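Long-range contacts in betaine aldehyde dehydrogenase (Staphylococcus aureus subsp. aureus COL, PDB 4QTO), which catalyses the NAD-dependent oxidation of betaine aldehyde to glycine betaine: residues Ser438-Ala443 against Lys484-Gly489; Gly257-Gly262 against Leu278-Lys283; Leu463-Ile468 against Ala478-Tyr483; Gly316-Val321 against Ile432-Asp437; Thr175-Trp180 against Val253-Gly258. One frame throughout, in Å; residues are numbered along the deposited sequence.

Contact 1. Residues Ser438-Ala443 against Lys484-Gly489. With NA (sodium ion), chain E.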
# COMPACT_ATOMS: atom_id res chain seq x y z
N SER A 438 27.72 -14.35 -13.01
CA SER A 438 27.00 -15.23 -13.93
C SER A 438 26.01 -14.33 -14.64
O SER A 438 25.81 -13.16 -14.26
CB SER A 438 26.23 -16.42 -13.29
OG SER A 438 24.92 -16.12 -12.90
N ILE A 439 25.40 -14.86 -15.68
CA ILE A 439 24.40 -14.08 -16.40
C ILE A 439 23.05 -14.17 -15.74
O ILE A 439 22.13 -13.44 -16.16
CB ILE A 439 24.25 -14.56 -17.87
CG1 ILE A 439 23.72 -16.00 -17.95
CG2 ILE A 439 25.57 -14.45 -18.63
CD1 ILE A 439 23.32 -16.44 -19.36
N TYR A 440 22.91 -15.01 -14.72
CA TYR A 440 21.64 -15.31 -14.11
C TYR A 440 21.39 -14.53 -12.83
O TYR A 440 22.23 -13.74 -12.39
CB TYR A 440 21.55 -16.81 -13.86
CG TYR A 440 21.43 -17.65 -15.15
CD1 TYR A 440 20.23 -17.66 -15.85
CD2 TYR A 440 22.45 -18.43 -15.58
CE1 TYR A 440 20.06 -18.42 -16.99
CE2 TYR A 440 22.29 -19.21 -16.73
CZ TYR A 440 21.10 -19.19 -17.42
OH TYR A 440 20.86 -19.95 -18.55
N GLY A 441 20.23 -14.73 -12.23
CA GLY A 441 19.89 -13.98 -11.01
C GLY A 441 18.61 -14.44 -10.34
O GLY A 441 17.83 -13.60 -9.87
N LEU A 442 18.38 -15.74 -10.27
CA LEU A 442 17.09 -16.23 -9.74
C LEU A 442 17.00 -16.41 -8.24
O LEU A 442 16.14 -15.80 -7.57
CB LEU A 442 16.70 -17.55 -10.43
CG LEU A 442 15.31 -18.07 -10.11
CD1 LEU A 442 14.23 -17.11 -10.56
CD2 LEU A 442 15.08 -19.41 -10.81
N ALA A 443 17.85 -17.25 -7.68
CA ALA A 443 17.80 -17.55 -6.24
C ALA A 443 19.14 -18.00 -5.73
O ALA A 443 20.01 -18.33 -6.53
CB ALA A 443 16.78 -18.66 -5.99
N LYS A 484 18.56 -10.04 -14.10
CA LYS A 484 19.41 -10.36 -15.23
C LYS A 484 18.77 -11.36 -16.19
O LYS A 484 17.60 -11.17 -16.56
CB LYS A 484 20.80 -10.77 -14.67
CG LYS A 484 21.49 -9.66 -13.86
CD LYS A 484 22.49 -10.17 -12.82
CE LYS A 484 23.58 -11.01 -13.44
NZ LYS A 484 24.50 -11.55 -12.38
N GLN A 485 19.49 -12.39 -16.64
CA GLN A 485 18.95 -13.26 -17.67
C GLN A 485 18.03 -14.35 -17.11
O GLN A 485 17.56 -15.20 -17.87
CB GLN A 485 20.01 -13.83 -18.59
CG GLN A 485 20.87 -12.74 -19.26
CD GLN A 485 21.56 -13.21 -20.53
OE1 GLN A 485 21.02 -13.97 -21.29
NE2 GLN A 485 22.76 -12.74 -20.74
N SER A 486 17.75 -14.31 -15.81
CA SER A 486 16.82 -15.27 -15.24
C SER A 486 15.36 -14.93 -15.53
O SER A 486 14.48 -15.75 -15.27
CB SER A 486 17.06 -15.48 -13.75
OG SER A 486 18.22 -16.28 -13.57
N GLY A 487 15.09 -13.73 -16.02
CA GLY A 487 13.72 -13.39 -16.37
C GLY A 487 13.37 -11.93 -16.42
O GLY A 487 14.24 -11.06 -16.37
N ILE A 488 12.07 -11.69 -16.59
CA ILE A 488 11.44 -10.38 -16.54
C ILE A 488 10.16 -10.58 -15.74
O ILE A 488 9.35 -11.46 -16.05
CB ILE A 488 11.13 -9.82 -17.94
CG1 ILE A 488 12.45 -9.49 -18.67
CG2 ILE A 488 10.24 -8.58 -17.86
CD1 ILE A 488 12.29 -9.05 -20.09
N GLY A 489 9.96 -9.72 -14.75
CA GLY A 489 8.75 -9.76 -13.95
C GLY A 489 8.80 -10.72 -12.77
O GLY A 489 9.83 -11.29 -12.43
NA NA E . 15.96 -9.56 -16.81
O HOH W 1 23.30 -12.45 -10.08
O HOH W 2 17.26 -7.51 -16.69
O HOH W 3 15.15 -8.98 -14.60
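Lys484 reaches alongside the loop 438-443 and sets its ammonium against two of that loop's carbonyls. A bend at chi3 (58°) brings NZ to Ser438 O, 2.8 Å away, where it donates from a direction tilted out of the carbonyl plane. A weak bond to Tyr440 O follows at 3.2 Å. A water accepts from Lys484 NZ and lies within hydrogen-bonding distance of Tyr440 O. Gln485 lies obliquely across Ile439: its amide NE2 packs 3.7 Å from Ile439 CB, while its backbone N meets Ile439 O at 2.9 Å; Gln485 OE1 accepts from Lys263 NZ. Ser486 puts its hydroxyl at the edge of the Tyr440 ring, OG 3.3 Å from CD1, and there accepts from Gly441 N at 2.9 Å in a fairly straight bond (165°). The same OG also bonds to Gly281 O. Within the loop, Ser438 OG accepts from Tyr440 N, forming an ST turn. On its far side the segment 484-489 binds a sodium ion through Lys484 O and Gly487 O, with two waters and Val273 O of the second subunit as further ligands. The lysine charge, met mainly by neutral carbonyls and water, with Asn436 O as a further weak partner, would probably polarise those carbonyls, while the metal ties the same turn to the subunit interface.

Contact 2. Residues Gly257-Gly262 against Leu278-Lys283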
# COMPACT_ATOMS: atom_id res chain seq x y z
N GLY A 257 10.48 -21.41 -18.93
CA GLY A 257 11.21 -22.42 -19.69
C GLY A 257 12.65 -22.03 -19.95
O GLY A 257 13.22 -21.29 -19.19
N GLY A 258 13.20 -22.57 -21.03
CA GLY A 258 14.63 -22.33 -21.33
C GLY A 258 14.93 -20.95 -21.84
O GLY A 258 14.07 -20.32 -22.49
N ILE A 259 16.14 -20.51 -21.60
CA ILE A 259 16.59 -19.17 -21.99
C ILE A 259 16.48 -18.90 -23.49
O ILE A 259 16.00 -17.84 -23.90
CB ILE A 259 17.96 -18.83 -21.40
CG1 ILE A 259 18.31 -17.39 -21.66
CG2 ILE A 259 19.05 -19.77 -21.93
CD1 ILE A 259 19.53 -16.89 -20.91
N GLU A 260 16.92 -19.84 -24.32
CA GLU A 260 16.90 -19.56 -25.78
C GLU A 260 15.49 -19.42 -26.33
O GLU A 260 15.20 -18.51 -27.12
CB GLU A 260 17.78 -20.56 -26.55
CG GLU A 260 19.27 -20.38 -26.22
CD GLU A 260 19.81 -18.94 -26.45
OE1 GLU A 260 19.54 -18.31 -27.51
OE2 GLU A 260 20.49 -18.38 -25.54
N THR A 261 14.58 -20.26 -25.84
CA THR A 261 13.19 -20.17 -26.23
C THR A 261 12.58 -18.88 -25.69
O THR A 261 11.83 -18.20 -26.41
CB THR A 261 12.39 -21.39 -25.72
OG1 THR A 261 12.94 -22.55 -26.36
CG2 THR A 261 10.93 -21.28 -26.07
N GLY A 262 12.90 -18.53 -24.44
CA GLY A 262 12.39 -17.29 -23.87
C GLY A 262 12.79 -16.05 -24.67
O GLY A 262 11.98 -15.12 -24.84
N LEU A 278 8.75 -13.48 -18.06
CA LEU A 278 9.62 -14.63 -18.32
C LEU A 278 10.30 -15.16 -17.06
O LEU A 278 10.74 -14.37 -16.23
CB LEU A 278 10.75 -14.22 -19.27
CG LEU A 278 10.36 -13.63 -20.63
CD1 LEU A 278 11.59 -13.09 -21.33
CD2 LEU A 278 9.62 -14.62 -21.49
N GLU A 279 10.38 -16.48 -16.94
CA GLU A 279 11.15 -17.11 -15.86
C GLU A 279 11.97 -18.17 -16.58
O GLU A 279 11.42 -19.14 -17.12
CB GLU A 279 10.34 -17.70 -14.75
CG GLU A 279 11.10 -17.71 -13.40
CD GLU A 279 11.85 -18.98 -13.06
OE1 GLU A 279 11.44 -19.66 -12.10
OE2 GLU A 279 12.81 -19.35 -13.76
N LEU A 280 13.28 -17.96 -16.59
CA LEU A 280 14.19 -18.76 -17.39
C LEU A 280 15.28 -19.56 -16.71
O LEU A 280 16.23 -19.99 -17.36
CB LEU A 280 14.84 -17.83 -18.39
CG LEU A 280 13.91 -16.89 -19.18
CD1 LEU A 280 14.70 -15.98 -20.12
CD2 LEU A 280 12.90 -17.68 -19.97
N GLY A 281 15.14 -19.80 -15.43
CA GLY A 281 16.13 -20.62 -14.75
C GLY A 281 17.29 -19.81 -14.24
O GLY A 281 17.28 -18.60 -14.31
N GLY A 282 18.28 -20.49 -13.71
CA GLY A 282 19.40 -19.82 -13.12
C GLY A 282 20.62 -20.67 -12.88
O GLY A 282 20.66 -21.83 -13.18
N LYS A 283 21.66 -20.03 -12.39
CA LYS A 283 22.92 -20.67 -11.95
C LYS A 283 22.97 -20.23 -10.50
O LYS A 283 23.61 -19.23 -10.15
CB LYS A 283 24.10 -20.09 -12.72
CG LYS A 283 25.44 -20.52 -12.22
CD LYS A 283 25.55 -22.03 -12.13
CE LYS A 283 25.34 -22.69 -13.47
NZ LYS A 283 25.79 -24.10 -13.46
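Leu278, near the end of strand 275-279, faces the helix that starts after Gly258: its two methyl carbons both lie 4.1 Å from Gly262 O. Glu279 meets the other segment through its backbone, its O accepting from Gly257 N at 3.1 Å. Its carboxylate turns instead to its own chain, where, in the conformer described, OE2 takes Gly281 N at 2.9 Å. Leu280 carries most of the packing. With CG anti to its carbonyl carbon (chi1 -48°), the branch spans the first turn of the helix: CD2 sits near Gly258 O, while CD1 touches Ile259 CG1 at 4.2 Å, the two side chains crossing at about a right angle. Leu280 CA also makes a CA-H...O contact with Gly257 O, 3.3 Å away. These segments belong to a beta-alpha-beta unit, strand 252-256, helix 259-269 and strand 275-279, in the Rossmann-type domain expected to bind NAD. Gly262, without a side chain, lets Leu280 CD2 come to 4.0 Å from its CA. The chemistry is thus mixed: one backbone bond continues the strand pairing past Phe255, and aliphatic carbon packs against the start of the helix.

Contact 3. Residues Leu463-Ile468 against Ala478-Tyr483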
# COMPACT_ATOMS: atom_id res chain seq x y z
N LEU A 463 19.91 -11.41 -6.82
CA LEU A 463 19.03 -12.57 -6.93
C LEU A 463 17.63 -12.22 -6.47
O LEU A 463 17.49 -11.45 -5.50
CB LEU A 463 19.54 -13.69 -5.97
CG LEU A 463 20.95 -14.21 -6.19
CD1 LEU A 463 21.38 -15.10 -5.04
CD2 LEU A 463 21.04 -14.92 -7.53
N GLY A 464 16.61 -12.78 -7.12
CA GLY A 464 15.22 -12.49 -6.73
C GLY A 464 14.82 -13.04 -5.38
O GLY A 464 13.91 -12.51 -4.72
N THR A 465 15.44 -14.14 -4.97
CA THR A 465 15.19 -14.74 -3.65
C THR A 465 16.50 -15.16 -3.04
O THR A 465 17.33 -15.80 -3.70
CB THR A 465 14.26 -15.99 -3.77
OG1 THR A 465 13.01 -15.62 -4.38
CG2 THR A 465 14.00 -16.63 -2.42
N VAL A 466 16.72 -14.78 -1.78
CA VAL A 466 17.91 -15.22 -1.03
C VAL A 466 17.44 -15.90 0.25
O VAL A 466 16.68 -15.31 1.01
CB VAL A 466 18.84 -14.08 -0.63
CG1 VAL A 466 20.05 -14.65 0.08
CG2 VAL A 466 19.26 -13.27 -1.88
N TRP A 467 17.89 -17.14 0.46
CA TRP A 467 17.60 -17.87 1.68
C TRP A 467 18.79 -17.76 2.64
O TRP A 467 19.95 -17.90 2.23
CB TRP A 467 17.37 -19.35 1.39
CG TRP A 467 16.27 -19.62 0.44
CD1 TRP A 467 14.94 -19.38 0.64
CD2 TRP A 467 16.39 -20.19 -0.86
NE1 TRP A 467 14.23 -19.74 -0.47
CE2 TRP A 467 15.09 -20.25 -1.40
CE3 TRP A 467 17.46 -20.64 -1.65
CZ2 TRP A 467 14.84 -20.76 -2.68
CZ3 TRP A 467 17.19 -21.15 -2.90
CH2 TRP A 467 15.90 -21.23 -3.40
N ILE A 468 18.51 -17.50 3.90
CA ILE A 468 19.54 -17.50 4.96
C ILE A 468 19.32 -18.77 5.76
O ILE A 468 18.27 -18.96 6.38
CB ILE A 468 19.50 -16.23 5.82
CG1 ILE A 468 19.93 -15.03 4.96
CG2 ILE A 468 20.41 -16.42 7.04
CD1 ILE A 468 19.77 -13.68 5.62
N ALA A 478 4.91 -14.49 -1.36
CA ALA A 478 6.10 -13.68 -1.74
C ALA A 478 6.43 -13.83 -3.21
O ALA A 478 6.39 -14.94 -3.74
CB ALA A 478 7.29 -14.13 -0.89
N PRO A 479 6.84 -12.75 -3.87
CA PRO A 479 7.17 -12.79 -5.30
C PRO A 479 8.44 -13.55 -5.60
O PRO A 479 9.38 -13.54 -4.79
CB PRO A 479 7.34 -11.33 -5.67
CG PRO A 479 7.82 -10.69 -4.39
CD PRO A 479 6.98 -11.39 -3.32
N TRP A 480 8.43 -14.22 -6.74
CA TRP A 480 9.52 -15.07 -7.22
C TRP A 480 9.87 -14.69 -8.64
O TRP A 480 8.97 -14.56 -9.49
CB TRP A 480 9.02 -16.50 -7.20
CG TRP A 480 9.96 -17.52 -7.76
CD1 TRP A 480 10.09 -17.91 -9.06
CD2 TRP A 480 10.96 -18.23 -7.03
NE1 TRP A 480 11.10 -18.82 -9.18
CE2 TRP A 480 11.64 -19.05 -7.94
CE3 TRP A 480 11.33 -18.27 -5.67
CZ2 TRP A 480 12.69 -19.89 -7.55
CZ3 TRP A 480 12.34 -19.11 -5.28
CH2 TRP A 480 13.02 -19.92 -6.22
N GLY A 481 11.15 -14.52 -8.93
CA GLY A 481 11.57 -14.17 -10.28
C GLY A 481 13.01 -13.77 -10.34
O GLY A 481 13.69 -13.70 -9.31
N GLY A 482 13.49 -13.48 -11.54
CA GLY A 482 14.91 -13.26 -11.64
C GLY A 482 15.44 -11.94 -12.08
O GLY A 482 14.77 -11.21 -12.82
N TYR A 483 16.59 -11.61 -11.51
CA TYR A 483 17.39 -10.50 -12.02
C TYR A 483 18.06 -10.98 -13.30
O TYR A 483 18.17 -12.19 -13.57
CB TYR A 483 18.50 -10.10 -11.02
CG TYR A 483 18.18 -9.39 -9.72
CD1 TYR A 483 17.14 -9.79 -8.88
CD2 TYR A 483 18.97 -8.31 -9.31
CE1 TYR A 483 16.89 -9.15 -7.67
CE2 TYR A 483 18.73 -7.67 -8.09
CZ TYR A 483 17.70 -8.11 -7.27
OH TYR A 483 17.45 -7.51 -6.04
O HOH W 4 11.35 -11.60 -5.73
O HOH W 5 10.43 -15.74 -3.50
O HOH W 6 13.28 -15.88 -7.09
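This is a buried, water-mediated contact between the start of strand 465-468, outermost within its chain in the seven-stranded sheet, and the loop that leads on to strand 487-488. Three waters do the polar bridging. Thr465 OG1 meets two of them at 2.7 Å each; one donates on to Pro479 O and the other accepts from Gly481 N. A third water lies 2.9 Å from both Gly464 O and Pro479 O and can donate to either. Most direct contact is made by the aromatic rings. Trp480, its CG anti to the backbone N (chi1 176°), swings its six-membered ring toward the strand, where CE3 comes 3.4 Å from Thr465 OG1. Trp467 CZ2 reaches the edge of the Trp480 ring, 4.0 Å from CZ3, with the two side chains crossing at about a right angle. At the other end Tyr483 lays one ring face over the backbone of Leu463, whose N stands 3.7 Å above the plane over the ring centre; CE1 approaches Leu463 O at 3.2 Å. Between the two ends, Gly464 CA gives a CA-H...O contact to Gly481 O. The polar ends of the rings go elsewhere: Trp480 NE1 to Glu279 OE1 in the conformer described, Trp467 NE1 to Pro473 O, and Tyr483 OH to Glu169 of the second subunit. A strand of that subunit pairs in parallel with Thr465-Ile468, continuing the sheet. Water thus largely serves the buried polar atoms, while ring carbons supply much of the direct packing.

Contact 4. Residues Gly316-Val321 against Ile432-Asp437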
# COMPACT_ATOMS: atom_id res chain seq x y z
N GLY A 316 20.44 -25.55 -6.50
CA GLY A 316 21.69 -25.02 -5.99
C GLY A 316 22.82 -25.71 -6.69
O GLY A 316 23.57 -26.49 -6.08
N SER A 317 22.98 -25.41 -7.98
CA SER A 317 24.02 -26.09 -8.73
C SER A 317 25.42 -25.52 -8.55
O SER A 317 26.39 -26.20 -8.91
CB SER A 317 23.71 -26.03 -10.22
OG SER A 317 23.79 -24.72 -10.71
N ARG A 318 25.53 -24.30 -8.02
CA ARG A 318 26.82 -23.65 -7.88
C ARG A 318 27.18 -23.48 -6.41
O ARG A 318 26.80 -22.50 -5.77
CB ARG A 318 26.84 -22.31 -8.60
CG ARG A 318 28.22 -21.69 -8.63
CD ARG A 318 28.23 -20.34 -9.32
NE ARG A 318 29.60 -19.87 -9.43
CZ ARG A 318 29.95 -18.78 -10.10
NH1 ARG A 318 29.02 -18.03 -10.67
NH2 ARG A 318 31.23 -18.43 -10.21
N ILE A 319 27.93 -24.45 -5.89
CA ILE A 319 28.29 -24.38 -4.47
C ILE A 319 29.56 -23.55 -4.34
O ILE A 319 30.55 -23.76 -5.07
CB ILE A 319 28.48 -25.75 -3.84
CG1 ILE A 319 27.17 -26.55 -3.90
CG2 ILE A 319 29.00 -25.60 -2.41
CD1 ILE A 319 27.29 -28.01 -3.62
N LEU A 320 29.53 -22.57 -3.45
CA LEU A 320 30.66 -21.69 -3.14
C LEU A 320 30.95 -21.92 -1.68
O LEU A 320 30.13 -21.61 -0.82
CB LEU A 320 30.32 -20.23 -3.40
CG LEU A 320 30.11 -19.86 -4.84
CD1 LEU A 320 29.42 -18.53 -5.05
CD2 LEU A 320 31.45 -19.84 -5.52
N VAL A 321 32.11 -22.51 -1.37
CA VAL A 321 32.44 -22.90 0.01
C VAL A 321 33.74 -22.23 0.45
O VAL A 321 34.71 -22.11 -0.32
CB VAL A 321 32.50 -24.45 0.16
CG1 VAL A 321 33.56 -25.05 -0.73
CG2 VAL A 321 32.73 -24.84 1.62
N ILE A 432 30.68 -12.99 -2.60
CA ILE A 432 29.73 -12.13 -3.30
C ILE A 432 30.13 -11.92 -4.78
O ILE A 432 29.28 -12.03 -5.68
CB ILE A 432 29.62 -10.76 -2.59
CG1 ILE A 432 28.98 -10.95 -1.20
CG2 ILE A 432 28.84 -9.80 -3.46
CD1 ILE A 432 29.21 -9.77 -0.28
N GLN A 433 31.41 -11.64 -5.02
CA GLN A 433 31.89 -11.41 -6.39
C GLN A 433 31.67 -12.63 -7.27
O GLN A 433 31.18 -12.52 -8.39
CB GLN A 433 33.36 -11.01 -6.39
CG GLN A 433 33.62 -9.63 -5.83
CD GLN A 433 35.10 -9.29 -5.73
OE1 GLN A 433 35.96 -10.04 -6.22
NE2 GLN A 433 35.40 -8.16 -5.09
N LEU A 434 32.01 -13.82 -6.76
CA LEU A 434 31.82 -15.05 -7.52
C LEU A 434 30.35 -15.36 -7.73
O LEU A 434 29.91 -15.70 -8.83
CB LEU A 434 32.49 -16.23 -6.81
CG LEU A 434 34.01 -16.21 -6.85
CD1 LEU A 434 34.54 -17.33 -5.97
CD2 LEU A 434 34.50 -16.38 -8.28
N ALA A 435 29.54 -15.23 -6.68
CA ALA A 435 28.12 -15.53 -6.79
C ALA A 435 27.43 -14.66 -7.84
O ALA A 435 26.55 -15.16 -8.55
CB ALA A 435 27.45 -15.38 -5.43
N ASN A 436 27.85 -13.39 -7.92
CA ASN A 436 27.27 -12.45 -8.87
C ASN A 436 27.89 -12.54 -10.27
O ASN A 436 27.37 -11.90 -11.21
CB ASN A 436 27.38 -11.02 -8.34
CG ASN A 436 26.36 -10.71 -7.27
OD1 ASN A 436 25.27 -11.31 -7.24
ND2 ASN A 436 26.66 -9.74 -6.45
N ASP A 437 28.92 -13.38 -10.41
CA ASP A 437 29.59 -13.53 -11.71
C ASP A 437 28.93 -14.63 -12.54
O ASP A 437 29.46 -15.76 -12.67
CB ASP A 437 31.07 -13.87 -11.50
CG ASP A 437 31.85 -13.88 -12.81
OD1 ASP A 437 31.38 -13.26 -13.77
OD2 ASP A 437 32.95 -14.51 -12.88
O HOH W 7 26.25 -17.79 -9.65
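Leu320 presses its two methyl groups against helix 428-436, and this is the tight part of the contact. CD1 touches Ala435 CB at 3.7 Å and lies equally near Ala435 N; CD2 meets Leu434 CB at 4.0 Å, with the leucine side chains set obliquely to each other. Ala435, having only a methyl group, lets the leucine branch close in on the helix backbone. Leu320 also packs on Glu423 and Phe425 of the neighbouring strand 419-425, and Ala435 on Pro285 and Ile287, so the apolar patch is continuous with the sheet. The arrangement is that of an alpha/beta layer: strand 318-321 and helix 432-436 run almost exactly antiparallel (173°), their axes 9.8 Å apart, with the helix packed against the seven-stranded mixed sheet of the aldehyde dehydrogenase fold. Toward the C-terminal end of the helix the packing gives way to polar, water-containing contacts. Arg318 extends fully, CG anti to its backbone N (chi1 -173°), and brings its guanidinium over the last turn. NH1 donates to Asp437 O at 3.1 Å, the oxygen near the guanidinium plane but the donor well above the carbonyl plane; Gln412 NE2 also bonds to Asp437 O. Leu434 O lies over a face of the same guanidinium, placed too poorly for a hydrogen bond. A water accepts from Arg318 NH1 at 3.0 Å and donates to Ala435 O at 2.9 Å. The rest of the guanidinium is held from outside the two segments, NE by a salt bridge to Glu423 and NH2 by Thr406, whose hydroxyl also bonds to Asp437 OD2.

Contact 5. Residues Thr175-Trp180 against Val253-Gly258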
# COMPACT_ATOMS: atom_id res chain seq x y z
N THR A 175 -1.48 -15.36 -22.80
CA THR A 175 -1.00 -16.68 -23.24
C THR A 175 0.01 -17.13 -22.18
O THR A 175 0.80 -16.34 -21.64
CB THR A 175 -0.46 -16.72 -24.65
OG1 THR A 175 0.58 -15.78 -24.78
CG2 THR A 175 -1.58 -16.43 -25.65
N GLN A 176 -0.03 -18.42 -21.86
CA GLN A 176 0.71 -18.97 -20.74
C GLN A 176 1.37 -20.26 -21.21
O GLN A 176 0.67 -21.18 -21.65
CB GLN A 176 -0.23 -19.21 -19.56
CG GLN A 176 -0.91 -17.93 -19.07
CD GLN A 176 -1.96 -18.16 -18.01
OE1 GLN A 176 -2.68 -19.15 -18.02
NE2 GLN A 176 -2.07 -17.20 -17.10
N ILE A 177 2.68 -20.33 -21.09
CA ILE A 177 3.48 -21.50 -21.58
C ILE A 177 4.30 -21.99 -20.42
O ILE A 177 5.08 -21.24 -19.82
CB ILE A 177 4.36 -21.09 -22.77
CG1 ILE A 177 3.47 -20.61 -23.93
CG2 ILE A 177 5.25 -22.23 -23.18
CD1 ILE A 177 4.23 -19.92 -25.05
N THR A 178 4.08 -23.25 -20.02
CA THR A 178 4.68 -23.83 -18.84
C THR A 178 5.71 -24.92 -19.15
O THR A 178 5.71 -25.51 -20.25
CB THR A 178 3.58 -24.38 -17.92
OG1 THR A 178 2.69 -25.18 -18.71
CG2 THR A 178 2.76 -23.25 -17.33
N PRO A 179 6.59 -25.21 -18.18
CA PRO A 179 7.71 -26.16 -18.37
C PRO A 179 7.38 -27.57 -17.93
O PRO A 179 6.34 -27.84 -17.30
CB PRO A 179 8.79 -25.56 -17.46
CG PRO A 179 8.01 -25.11 -16.32
CD PRO A 179 6.73 -24.53 -16.88
N TRP A 180 8.29 -28.48 -18.25
CA TRP A 180 8.10 -29.86 -17.92
C TRP A 180 8.49 -30.31 -16.53
O TRP A 180 8.13 -31.41 -16.12
CB TRP A 180 8.84 -30.75 -18.94
CG TRP A 180 10.28 -30.39 -19.17
CD1 TRP A 180 10.80 -29.70 -20.23
CD2 TRP A 180 11.39 -30.71 -18.31
NE1 TRP A 180 12.17 -29.56 -20.09
CE2 TRP A 180 12.55 -30.18 -18.92
CE3 TRP A 180 11.52 -31.39 -17.11
CZ2 TRP A 180 13.81 -30.33 -18.38
CZ3 TRP A 180 12.78 -31.54 -16.56
CH2 TRP A 180 13.90 -31.00 -17.19
N VAL A 253 2.21 -12.19 -22.64
CA VAL A 253 2.76 -13.53 -22.88
C VAL A 253 3.56 -13.87 -21.62
O VAL A 253 4.49 -13.13 -21.25
CB VAL A 253 3.70 -13.55 -24.09
CG1 VAL A 253 4.27 -14.97 -24.26
CG2 VAL A 253 2.99 -13.08 -25.32
N SER A 254 3.20 -14.95 -20.94
CA SER A 254 3.87 -15.41 -19.72
C SER A 254 4.51 -16.78 -20.02
O SER A 254 3.79 -17.74 -20.22
CB SER A 254 2.91 -15.51 -18.55
OG SER A 254 3.60 -15.94 -17.38
N PHE A 255 5.83 -16.84 -19.99
CA PHE A 255 6.57 -18.06 -20.37
C PHE A 255 7.56 -18.45 -19.29
O PHE A 255 8.28 -17.60 -18.77
CB PHE A 255 7.32 -17.80 -21.67
CG PHE A 255 8.31 -18.86 -22.03
CD1 PHE A 255 7.92 -19.99 -22.74
CD2 PHE A 255 9.63 -18.75 -21.64
CE1 PHE A 255 8.83 -20.97 -23.05
CE2 PHE A 255 10.55 -19.73 -21.98
CZ PHE A 255 10.15 -20.84 -22.68
N THR A 256 7.56 -19.74 -18.95
CA THR A 256 8.51 -20.31 -18.03
C THR A 256 9.17 -21.46 -18.79
O THR A 256 8.46 -22.34 -19.29
CB THR A 256 7.84 -20.79 -16.74
OG1 THR A 256 7.26 -19.65 -16.07
CG2 THR A 256 8.86 -21.44 -15.82
N GLY A 257 10.48 -21.41 -18.93
CA GLY A 257 11.21 -22.42 -19.69
C GLY A 257 12.65 -22.03 -19.95
O GLY A 257 13.22 -21.29 -19.19
N GLY A 258 13.20 -22.57 -21.03
CA GLY A 258 14.63 -22.33 -21.33
C GLY A 258 14.93 -20.95 -21.84
O GLY A 258 14.07 -20.32 -22.49
O HOH W 8 8.68 -24.26 -21.28
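Thr175 and Val253 begin a parallel pairing of strands 162-177 and 252-256 in the Rossmann-type sheet of the expected NAD-binding domain, the short segments running 4.8 Å apart and within 4° of each other. Three backbone bonds form the ladder. Ser254 N donates to Thr175 O at 2.9 Å, Ile177 N to Ser254 O at 2.9 Å, and Thr256 N to Ile177 O at 3.0 Å. Ser254 thus uses both its N and its O on strand 162-177, as parallel pairing requires. On its other edge strand 162-177 pairs with strand 200-204: the backbone of Gln176 bonds to Val202 and Lys204. Beyond the ladder the strands part, and a water donates to Thr256 O at 2.8 Å and, weakly, to Thr178 O. Side-chain polar atoms find partners outside the pair. Ser254 OG and Thr256 OG1 both bond to Lys190 NZ, which would probably polarise the two hydroxyls; Thr175 OG1 bonds to Met244 O, and Gln176 NE2 to Tyr500 OH. On the face carrying Thr175, Ile177, Val253 and Phe255, the contacts are largely apolar, and helix 259-269 packs there against Val253 and Phe255. Just after strand 162-177, Pro179 sets its ring obliquely across Thr256, CG 3.8 Å from CG2. With its CG anti to the backbone N (chi1 169°), Phe255 turns a ring edge to Ile177, and CD1 lies 3.5 Å from Ile177 CG2.

Overall arrangement
Along the chain contact 5 opens first and runs into contact 2, sharing Gly257 and Gly258; contact 4 spans the next part, then contact 1 encloses contact 3. Contacts 5, 2 and 1 reach one sheet, in which strands 162-177, 252-256, 275-279 and 487-488 are successive neighbours, while contacts 4 and 3 belong to the seven-stranded sheet. Contact 1 lies between the two groups, its centre about 8 Å from that of contact 2 and about 10 Å from that of contact 3. Contacts 4 and 5, centres about 27 Å apart, do not touch. Contacts 1 to 3 touch one another and the second subunit, where the two sheets and the subunit interface come together.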